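Local coordinates for fructose-1,6-bisphosphatase (Pyrococcus furiosus, PDB 1XI6), which catalyses the magnesium-dependent hydrolysis of fructose 1,6-bisphosphate to fructose 6-phosphate and phosphate, with weak activity on some other phosphate esters, at residues S23-E26 against T27-P31; D95-Y98 against N99-G103; E134-P137 against G138-A141. One frame throughout, in Å; residues are numbered along the deposited sequence.

Interaction 1 (S23-E26 against T27-P31)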
ATOM      1  N   SER A  23      15.417  -2.319   7.160  1.00 50.00           N
ATOM      2  CA  SER A  23      16.855  -2.287   7.306  1.00 50.00           C
ATOM      3  C   SER A  23      17.580  -2.975   6.136  1.00 50.00           C
ATOM      4  O   SER A  23      18.529  -2.419   5.577  1.00 50.00           O
ATOM      5  CB  SER A  23      17.216  -2.942   8.630  1.00 50.00           C
ATOM      6  OG  SER A  23      18.411  -2.407   9.143  1.00 50.00           O
ATOM      7  N   ASP A  24      17.118  -4.178   5.786  1.00 50.00           N
ATOM      8  CA  ASP A  24      17.571  -4.933   4.616  1.00 50.00           C
ATOM      9  C   ASP A  24      17.355  -4.191   3.301  1.00 50.00           C
ATOM     10  O   ASP A  24      18.223  -4.191   2.434  1.00 50.00           O
ATOM     11  CB  ASP A  24      16.803  -6.247   4.528  1.00 50.00           C
ATOM     12  CG  ASP A  24      17.541  -7.423   5.128  1.00 50.00           C
ATOM     13  OD1 ASP A  24      18.667  -7.270   5.663  1.00 50.00           O
ATOM     14  OD2 ASP A  24      16.968  -8.531   5.053  1.00 50.00           O
ATOM     15  N   PHE A  25      16.184  -3.579   3.158  1.00 50.00           N
ATOM     16  CA  PHE A  25      15.827  -2.851   1.960  1.00 50.00           C
ATOM     17  C   PHE A  25      16.711  -1.627   1.789  1.00 50.00           C
ATOM     18  O   PHE A  25      17.032  -1.247   0.663  1.00 50.00           O
ATOM     19  CB  PHE A  25      14.365  -2.428   2.034  1.00 50.00           C
ATOM     20  CG  PHE A  25      13.847  -1.787   0.778  1.00 50.00           C
ATOM     21  CD1 PHE A  25      13.060  -2.514  -0.106  1.00 50.00           C
ATOM     22  CD2 PHE A  25      14.130  -0.453   0.479  1.00 50.00           C
ATOM     23  CE1 PHE A  25      12.563  -1.924  -1.266  1.00 50.00           C
ATOM     24  CE2 PHE A  25      13.649   0.144  -0.681  1.00 50.00           C
ATOM     25  CZ  PHE A  25      12.863  -0.587  -1.551  1.00 50.00           C
ATOM     26  N   GLU A  26      17.096  -1.012   2.905  1.00 50.00           N
ATOM     27  CA  GLU A  26      17.886   0.210   2.868  1.00 50.00           C
ATOM     28  C   GLU A  26      19.289  -0.069   2.346  1.00 50.00           C
ATOM     29  O   GLU A  26      19.850   0.734   1.598  1.00 50.00           O
ATOM     30  CB  GLU A  26      17.927   0.888   4.243  1.00 50.00           C
ATOM     31  CG  GLU A  26      16.672   1.701   4.604  1.00 50.00           C
ATOM     32  CD  GLU A  26      16.640   3.125   4.016  0.50 50.00           C
ATOM     33  OE1 GLU A  26      15.714   3.888   4.383  0.50 50.00           O
ATOM     34  OE2 GLU A  26      17.522   3.494   3.201  0.50 50.00           O
ATOM     35  N   THR A  27      19.837  -1.218   2.727  1.00 50.00           N
ATOM     36  CA  THR A  27      21.209  -1.580   2.368  1.00 50.00           C
ATOM     37  C   THR A  27      21.309  -2.288   1.021  1.00 50.00           C
ATOM     38  O   THR A  27      22.289  -2.109   0.304  1.00 50.00           O
ATOM     39  CB  THR A  27      21.876  -2.462   3.448  1.00 50.00           C
ATOM     40  OG1 THR A  27      21.026  -3.573   3.754  1.00 50.00           O
ATOM     41  CG2 THR A  27      22.143  -1.656   4.711  1.00 50.00           C
ATOM     42  N   THR A  28      20.285  -3.069   0.689  1.00 50.00           N
ATOM     43  CA  THR A  28      20.310  -3.999  -0.441  1.00 50.00           C
ATOM     44  C   THR A  28      19.552  -3.498  -1.681  1.00 50.00           C
ATOM     45  O   THR A  28      20.019  -3.697  -2.801  1.00 50.00           O
ATOM     46  CB  THR A  28      19.795  -5.392   0.007  1.00 50.00           C
ATOM     47  OG1 THR A  28      20.629  -5.871   1.066  1.00 50.00           O
ATOM     48  CG2 THR A  28      19.815  -6.409  -1.112  1.00 50.00           C
ATOM     49  N   ILE A  29      18.403  -2.852  -1.500  1.00 50.00           N
ATOM     50  CA  ILE A  29      17.636  -2.387  -2.665  1.00 50.00           C
ATOM     51  C   ILE A  29      17.825  -0.892  -2.992  1.00 50.00           C
ATOM     52  O   ILE A  29      17.786  -0.505  -4.153  1.00 50.00           O
ATOM     53  CB  ILE A  29      16.134  -2.845  -2.615  1.00 50.00           C
ATOM     54  CG1 ILE A  29      16.023  -4.333  -2.937  1.00 50.00           C
ATOM     55  CG2 ILE A  29      15.278  -2.117  -3.642  1.00 50.00           C
ATOM     56  CD1 ILE A  29      16.142  -5.236  -1.775  1.00 50.00           C
ATOM     57  N   MET A  30      18.053  -0.068  -1.976  1.00 50.00           N
ATOM     58  CA  MET A  30      18.249   1.375  -2.176  1.00 50.00           C
ATOM     59  C   MET A  30      19.402   1.776  -3.110  1.00 50.00           C
ATOM     60  O   MET A  30      19.258   2.753  -3.849  1.00 50.00           O
ATOM     61  CB  MET A  30      18.370   2.111  -0.835  1.00 50.00           C
ATOM     62  CG  MET A  30      17.050   2.503  -0.205  1.00 50.00           C
ATOM     63  SD  MET A  30      15.979   3.406  -1.330  1.00 50.00           S
ATOM     64  CE  MET A  30      16.868   4.940  -1.571  1.00 50.00           C
ATOM     65  N   PRO A  31      20.547   1.034  -3.080  1.00 50.00           N
ATOM     66  CA  PRO A  31      21.583   1.208  -4.109  1.00 50.00           C
ATOM     67  C   PRO A  31      21.073   1.245  -5.547  1.00 50.00           C
ATOM     68  O   PRO A  31      21.701   1.870  -6.388  1.00 50.00           O
ATOM     69  CB  PRO A  31      22.458  -0.028  -3.929  1.00 50.00           C
ATOM     70  CG  PRO A  31      22.340  -0.368  -2.523  1.00 50.00           C
ATOM     71  CD  PRO A  31      20.970   0.028  -2.080  1.00 50.00           C
TER

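Interaction 2 (D95-Y98 against N99-G103)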
ATOM      1  N   ASP A  95       6.246  -1.119  -4.171  1.00 50.00           N
ATOM      2  CA  ASP A  95       5.174  -0.297  -4.699  1.00 50.00           C
ATOM      3  C   ASP A  95       5.810   0.907  -5.400  1.00 50.00           C
ATOM      4  O   ASP A  95       6.697   1.539  -4.844  1.00 50.00           O
ATOM      5  CB  ASP A  95       4.285   0.137  -3.537  1.00 50.00           C
ATOM      6  CG  ASP A  95       3.069   0.920  -3.978  1.00 50.00           C
ATOM      7  OD1 ASP A  95       2.803   1.967  -3.353  1.00 50.00           O
ATOM      8  OD2 ASP A  95       2.379   0.495  -4.927  1.00 50.00           O
ATOM      9  N   GLY A  96       5.377   1.211  -6.617  1.00 50.00           N
ATOM     10  CA  GLY A  96       5.985   2.284  -7.396  1.00 50.00           C
ATOM     11  C   GLY A  96       7.232   1.848  -8.138  1.00 50.00           C
ATOM     12  O   GLY A  96       8.234   2.558  -8.157  1.00 50.00           O
ATOM     13  N   SER A  97       7.149   0.677  -8.761  1.00 50.00           N
ATOM     14  CA  SER A  97       8.254   0.043  -9.484  1.00 50.00           C
ATOM     15  C   SER A  97       8.875   0.884 -10.626  1.00 50.00           C
ATOM     16  O   SER A  97      10.101   1.023 -10.703  1.00 50.00           O
ATOM     17  CB  SER A  97       7.780  -1.306 -10.018  1.00 50.00           C
ATOM     18  OG  SER A  97       8.865  -2.085 -10.465  1.00 50.00           O
ATOM     19  N   TYR A  98       8.034   1.439 -11.504  1.00 50.00           N
ATOM     20  CA  TYR A  98       8.510   2.311 -12.574  1.00 50.00           C
ATOM     21  C   TYR A  98       9.254   3.529 -12.031  1.00 50.00           C
ATOM     22  O   TYR A  98      10.335   3.858 -12.528  1.00 50.00           O
ATOM     23  CB  TYR A  98       7.367   2.767 -13.491  1.00 50.00           C
ATOM     24  CG  TYR A  98       7.834   3.802 -14.490  1.00 50.00           C
ATOM     25  CD1 TYR A  98       7.689   5.178 -14.231  1.00 50.00           C
ATOM     26  CD2 TYR A  98       8.463   3.413 -15.687  1.00 50.00           C
ATOM     27  CE1 TYR A  98       8.147   6.139 -15.154  1.00 50.00           C
ATOM     28  CE2 TYR A  98       8.918   4.362 -16.613  1.00 50.00           C
ATOM     29  CZ  TYR A  98       8.756   5.717 -16.342  1.00 50.00           C
ATOM     30  OH  TYR A  98       9.202   6.646 -17.255  1.00 50.00           O
ATOM     31  N   ASN A  99       8.652   4.193 -11.036  1.00 50.00           N
ATOM     32  CA  ASN A  99       9.223   5.353 -10.367  1.00 50.00           C
ATOM     33  C   ASN A  99      10.611   5.067  -9.818  1.00 50.00           C
ATOM     34  O   ASN A  99      11.554   5.822 -10.079  1.00 50.00           O
ATOM     35  CB  ASN A  99       8.336   5.794  -9.208  1.00 50.00           C
ATOM     36  CG  ASN A  99       7.108   6.572  -9.637  1.00 50.00           C
ATOM     37  OD1 ASN A  99       6.931   6.934 -10.793  1.00 50.00           O
ATOM     38  ND2 ASN A  99       6.246   6.835  -8.675  1.00 50.00           N
ATOM     39  N   PHE A 100      10.719   3.976  -9.053  1.00 50.00           N
ATOM     40  CA  PHE A 100      11.982   3.561  -8.455  1.00 50.00           C
ATOM     41  C   PHE A 100      13.101   3.418  -9.492  1.00 50.00           C
ATOM     42  O   PHE A 100      14.216   3.921  -9.276  1.00 50.00           O
ATOM     43  CB  PHE A 100      11.825   2.262  -7.672  1.00 50.00           C
ATOM     44  CG  PHE A 100      13.091   1.820  -6.974  1.00 50.00           C
ATOM     45  CD1 PHE A 100      14.029   1.012  -7.624  1.00 50.00           C
ATOM     46  CD2 PHE A 100      13.353   2.215  -5.668  1.00 50.00           C
ATOM     47  CE1 PHE A 100      15.194   0.610  -6.979  1.00 50.00           C
ATOM     48  CE2 PHE A 100      14.516   1.815  -5.021  1.00 50.00           C
ATOM     49  CZ  PHE A 100      15.433   1.010  -5.678  1.00 50.00           C
ATOM     50  N   ILE A 101      12.810   2.736 -10.601  1.00 50.00           N
ATOM     51  CA  ILE A 101      13.797   2.534 -11.655  1.00 50.00           C
ATOM     52  C   ILE A 101      14.153   3.869 -12.304  1.00 50.00           C
ATOM     53  O   ILE A 101      15.327   4.199 -12.438  1.00 50.00           O
ATOM     54  CB  ILE A 101      13.329   1.490 -12.711  1.00 50.00           C
ATOM     55  CG1 ILE A 101      12.988   0.154 -12.036  1.00 50.00           C
ATOM     56  CG2 ILE A 101      14.394   1.289 -13.795  1.00 50.00           C
ATOM     57  CD1 ILE A 101      11.971  -0.680 -12.764  1.00 50.00           C
ATOM     58  N   ALA A 102      13.136   4.642 -12.673  1.00 50.00           N
ATOM     59  CA  ALA A 102      13.329   5.949 -13.308  1.00 50.00           C
ATOM     60  C   ALA A 102      14.089   7.013 -12.468  1.00 50.00           C
ATOM     61  O   ALA A 102      14.592   7.990 -13.028  1.00 50.00           O
ATOM     62  CB  ALA A 102      11.989   6.493 -13.775  1.00 50.00           C
ATOM     63  N   GLY A 103      14.176   6.820 -11.150  1.00 50.00           N
ATOM     64  CA  GLY A 103      14.750   7.817 -10.251  1.00 50.00           C
ATOM     65  C   GLY A 103      13.742   8.843  -9.732  1.00 50.00           C
ATOM     66  O   GLY A 103      14.125   9.902  -9.231  1.00 50.00           O
TER

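Interaction 3 (E134-P137 against G138-A141)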
ATOM      1  N   GLU A 134       2.197   3.012  10.332  1.00 50.00           N
ATOM      2  CA  GLU A 134       1.644   1.840  10.994  1.00 50.00           C
ATOM      3  C   GLU A 134       0.130   1.875  11.035  1.00 50.00           C
ATOM      4  O   GLU A 134      -0.466   2.901  11.322  1.00 50.00           O
ATOM      5  CB  GLU A 134       2.212   1.698  12.395  1.00 50.00           C
ATOM      6  CG  GLU A 134       3.542   0.993  12.421  1.00 50.00           C
ATOM      7  CD  GLU A 134       4.158   0.994  13.800  1.00 50.00           C
ATOM      8  OE1 GLU A 134       4.530   2.087  14.284  1.00 50.00           O
ATOM      9  OE2 GLU A 134       4.275  -0.093  14.406  1.00 50.00           O
ATOM     10  N   GLY A 135      -0.482   0.740  10.728  1.00 50.00           N
ATOM     11  CA  GLY A 135      -1.930   0.584  10.810  1.00 50.00           C
ATOM     12  C   GLY A 135      -2.220  -0.542  11.771  1.00 50.00           C
ATOM     13  O   GLY A 135      -1.965  -1.709  11.456  1.00 50.00           O
ATOM     14  N   ILE A 136      -2.738  -0.184  12.944  1.00 50.00           N
ATOM     15  CA  ILE A 136      -2.932  -1.122  14.052  1.00 50.00           C
ATOM     16  C   ILE A 136      -4.401  -1.088  14.513  1.00 50.00           C
ATOM     17  O   ILE A 136      -4.798  -0.192  15.285  1.00 50.00           O
ATOM     18  CB  ILE A 136      -1.962  -0.805  15.227  1.00 50.00           C
ATOM     19  CG1 ILE A 136      -0.509  -0.698  14.722  1.00 50.00           C
ATOM     20  CG2 ILE A 136      -2.108  -1.843  16.339  1.00 50.00           C
ATOM     21  CD1 ILE A 136       0.479  -0.049  15.691  1.00 50.00           C
ATOM     22  N   PRO A 137      -5.227  -2.044  14.022  1.00 50.00           N
ATOM     23  CA  PRO A 137      -6.626  -2.157  14.463  1.00 50.00           C
ATOM     24  C   PRO A 137      -6.783  -2.104  15.986  1.00 50.00           C
ATOM     25  O   PRO A 137      -6.039  -2.784  16.714  1.00 50.00           O
ATOM     26  CB  PRO A 137      -7.053  -3.509  13.888  1.00 50.00           C
ATOM     27  CG  PRO A 137      -6.308  -3.552  12.598  1.00 50.00           C
ATOM     28  CD  PRO A 137      -4.925  -3.060  12.995  1.00 50.00           C
ATOM     29  N   GLY A 138      -7.727  -1.275  16.441  1.00 50.00           N
ATOM     30  CA  GLY A 138      -7.946  -1.046  17.869  1.00 50.00           C
ATOM     31  C   GLY A 138      -6.839  -0.224  18.500  1.00 50.00           C
ATOM     32  O   GLY A 138      -6.584  -0.339  19.702  1.00 50.00           O
ATOM     33  N   GLU A 139      -6.177   0.595  17.679  1.00 50.00           N
ATOM     34  CA  GLU A 139      -5.171   1.578  18.123  1.00 50.00           C
ATOM     35  C   GLU A 139      -5.105   2.768  17.160  1.00 50.00           C
ATOM     36  O   GLU A 139      -4.735   3.871  17.562  1.00 50.00           O
ATOM     37  CB  GLU A 139      -3.783   0.945  18.249  1.00 50.00           C
ATOM     38  CG  GLU A 139      -3.478   0.304  19.593  1.00 50.00           C
ATOM     39  CD  GLU A 139      -2.014  -0.144  19.708  1.00 50.00           C
ATOM     40  OE1 GLU A 139      -1.766  -1.353  19.970  1.00 50.00           O
ATOM     41  OE2 GLU A 139      -1.108   0.716  19.536  1.00 50.00           O
ATOM     42  N   GLY A 140      -5.457   2.534  15.898  1.00 50.00           N
ATOM     43  CA  GLY A 140      -5.414   3.568  14.869  1.00 50.00           C
ATOM     44  C   GLY A 140      -4.122   3.614  14.061  1.00 50.00           C
ATOM     45  O   GLY A 140      -3.255   2.740  14.188  1.00 50.00           O
ATOM     46  N   ALA A 141      -4.008   4.655  13.232  1.00 50.00           N
ATOM     47  CA  ALA A 141      -2.854   4.890  12.360  1.00 50.00           C
ATOM     48  C   ALA A 141      -1.733   5.723  13.008  1.00 50.00           C
ATOM     49  O   ALA A 141      -1.987   6.692  13.720  1.00 50.00           O
ATOM     50  CB  ALA A 141      -3.315   5.534  11.065  1.00 50.00           C
TER

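Interaction 1 (S23-E26 against T27-P31)
Phe25 offers Ile29 and Met30, four and five residues further along, two different parts of its ring. Its CG stands anti to the backbone N (chi1 -174°), which swings the ring along the chain so that Ile29 CG2 lies over one face, 3.9 Å from the Phe25 ring centroid, displaced toward the rim. This is a CH-pi contact. Met30 SD comes instead to the ring edge, 4.1 Å from Phe25 CE2, in a Met-aromatic contact. The backbone joins the same three residues, since Phe25 O accepts from both Ile29 N (3.0 Å) and Met30 N (3.1 Å); both spacings thus meet on one carbonyl near the end of helix 11-28 in this inositol monophosphatase-family fold. Cutting Phe25 back to an alanine would take away the ring, and Ile29 CG2 and Met30 SD would probably be left without the surface they pack on, with a gap beside Pro127. Glu26 and Met30 run side by side, pointing the same way, with Glu26 OE2 3.6 Å from Met30 CG, while Glu26 OE1 is hydrogen-bonded to Tyr125 OH. On the exposed flank Thr27 folds back: with chi1 at 52°, its OG1 donates to Asp24 O at 3.2 Å from above the carbonyl plane. Thr28 N reaches Asp24 O from the same face, at 2.9 Å.

Interaction 2 (D95-Y98 against N99-G103)
Three successive bonds with four-residue spacing start the helix 97-102: Phe100 N to Gly96 O (3.0 Å), Ile101 N to Ser97 O (3.2 Å) and Ala102 N to Tyr98 O (2.9 Å), all fairly straight. Gly96 occupies the N-cap with a positive phi of 83°, a conformation that suits glycine. On the outer flank Tyr98 has its CG anti to the backbone N, and the ring extends along the helix until Ala102 CB lies over one face near the rim, 4.1 Å from Tyr98 CE1. Asn99 crosses that ring at about a right angle, its amide plane turned 58° from the ring plane and its OD1 3.9 Å from Tyr98 CD1; the ND2 end is gripped by two carbonyls, those of Leu181 and Phe106. Ile101 lays CG1 and CD1 against Ser97 O, whereas Ser97 OG is hydrogen-bonded to Asp55 OD1. Residues Asp92 to Gly96 read Asp-Pro-Leu-Asp-Gly, the Asp-Pro-X-Asp-Gly signature of the inositol monophosphatase family. Asp95, Gly96 and Ser97 probably bind substrate, and Asp95 also a magnesium ion. Because these residues sit at the helix start, the first-turn amides and the helix dipole would probably favour a bound phosphate.

Interaction 3 (E134-P137 against G138-A141)
Ile136 O is gripped by two successive amides, Gly140 N at 2.9 Å and, in a weaker and more bent bond, Glu139 N, also at 2.9 Å. Two residues thus face one, which makes a classic beta bulge at the turn of the hairpin formed by strands 131-136 and 140-143. The return bond, Ile136 N to Gly140 O at 3.2 Å, completes an antiparallel hydrogen-bonded pair. Beside it Gly135 and Ala141 form a non-hydrogen-bonded pair. Two glycines suit the reversal: positive phi favours glycine at Gly138, and at Gly140 a side chain would press on the preceding carbonyl. The side chains of Ile136 and Glu139 meet obliquely. Ile136 CG2, anti to its own amide nitrogen (chi1 -51° for the CG1 branch), lies 3.8 Å from Glu139 CB and 3.7 Å from Glu139 OE1, so the glutamate runs past the methyl with its extended chain. Among the neighbouring elements, Ile136 and Glu139 both pack on Leu11 of helix 11-28; Glu134 OE2 is shared between Tyr121 OH, by a hydrogen bond, and Arg15 NE of that helix, by a salt bridge, while Gly135 pairs through its backbone with strand 118-126 and Ala141 packs on Ala221.

How the interactions relate
Interactions 1 and 2 are helical turns with centres about 15 Å apart, and they touch directly: Phe100 packs against Ile29 and Met30, joining segment 27-31 to the short helix 97-102. Each has one buried phenylalanine and an exposed flank, but interaction 1 adds methyl and sulfur contacts on a phenyl ring to backbone carbonyls shared by two donors, whereas interaction 2 has regular four-residue bonds beside the probable substrate site. Interaction 3, about 26 and 28 Å from the others between centres, is a hairpin bend with exposed turn residues and buried strand residues, ruled by backbone bonds and glycines. Helix 11-28 links it to interaction 1, carrying one contact and packing on the other.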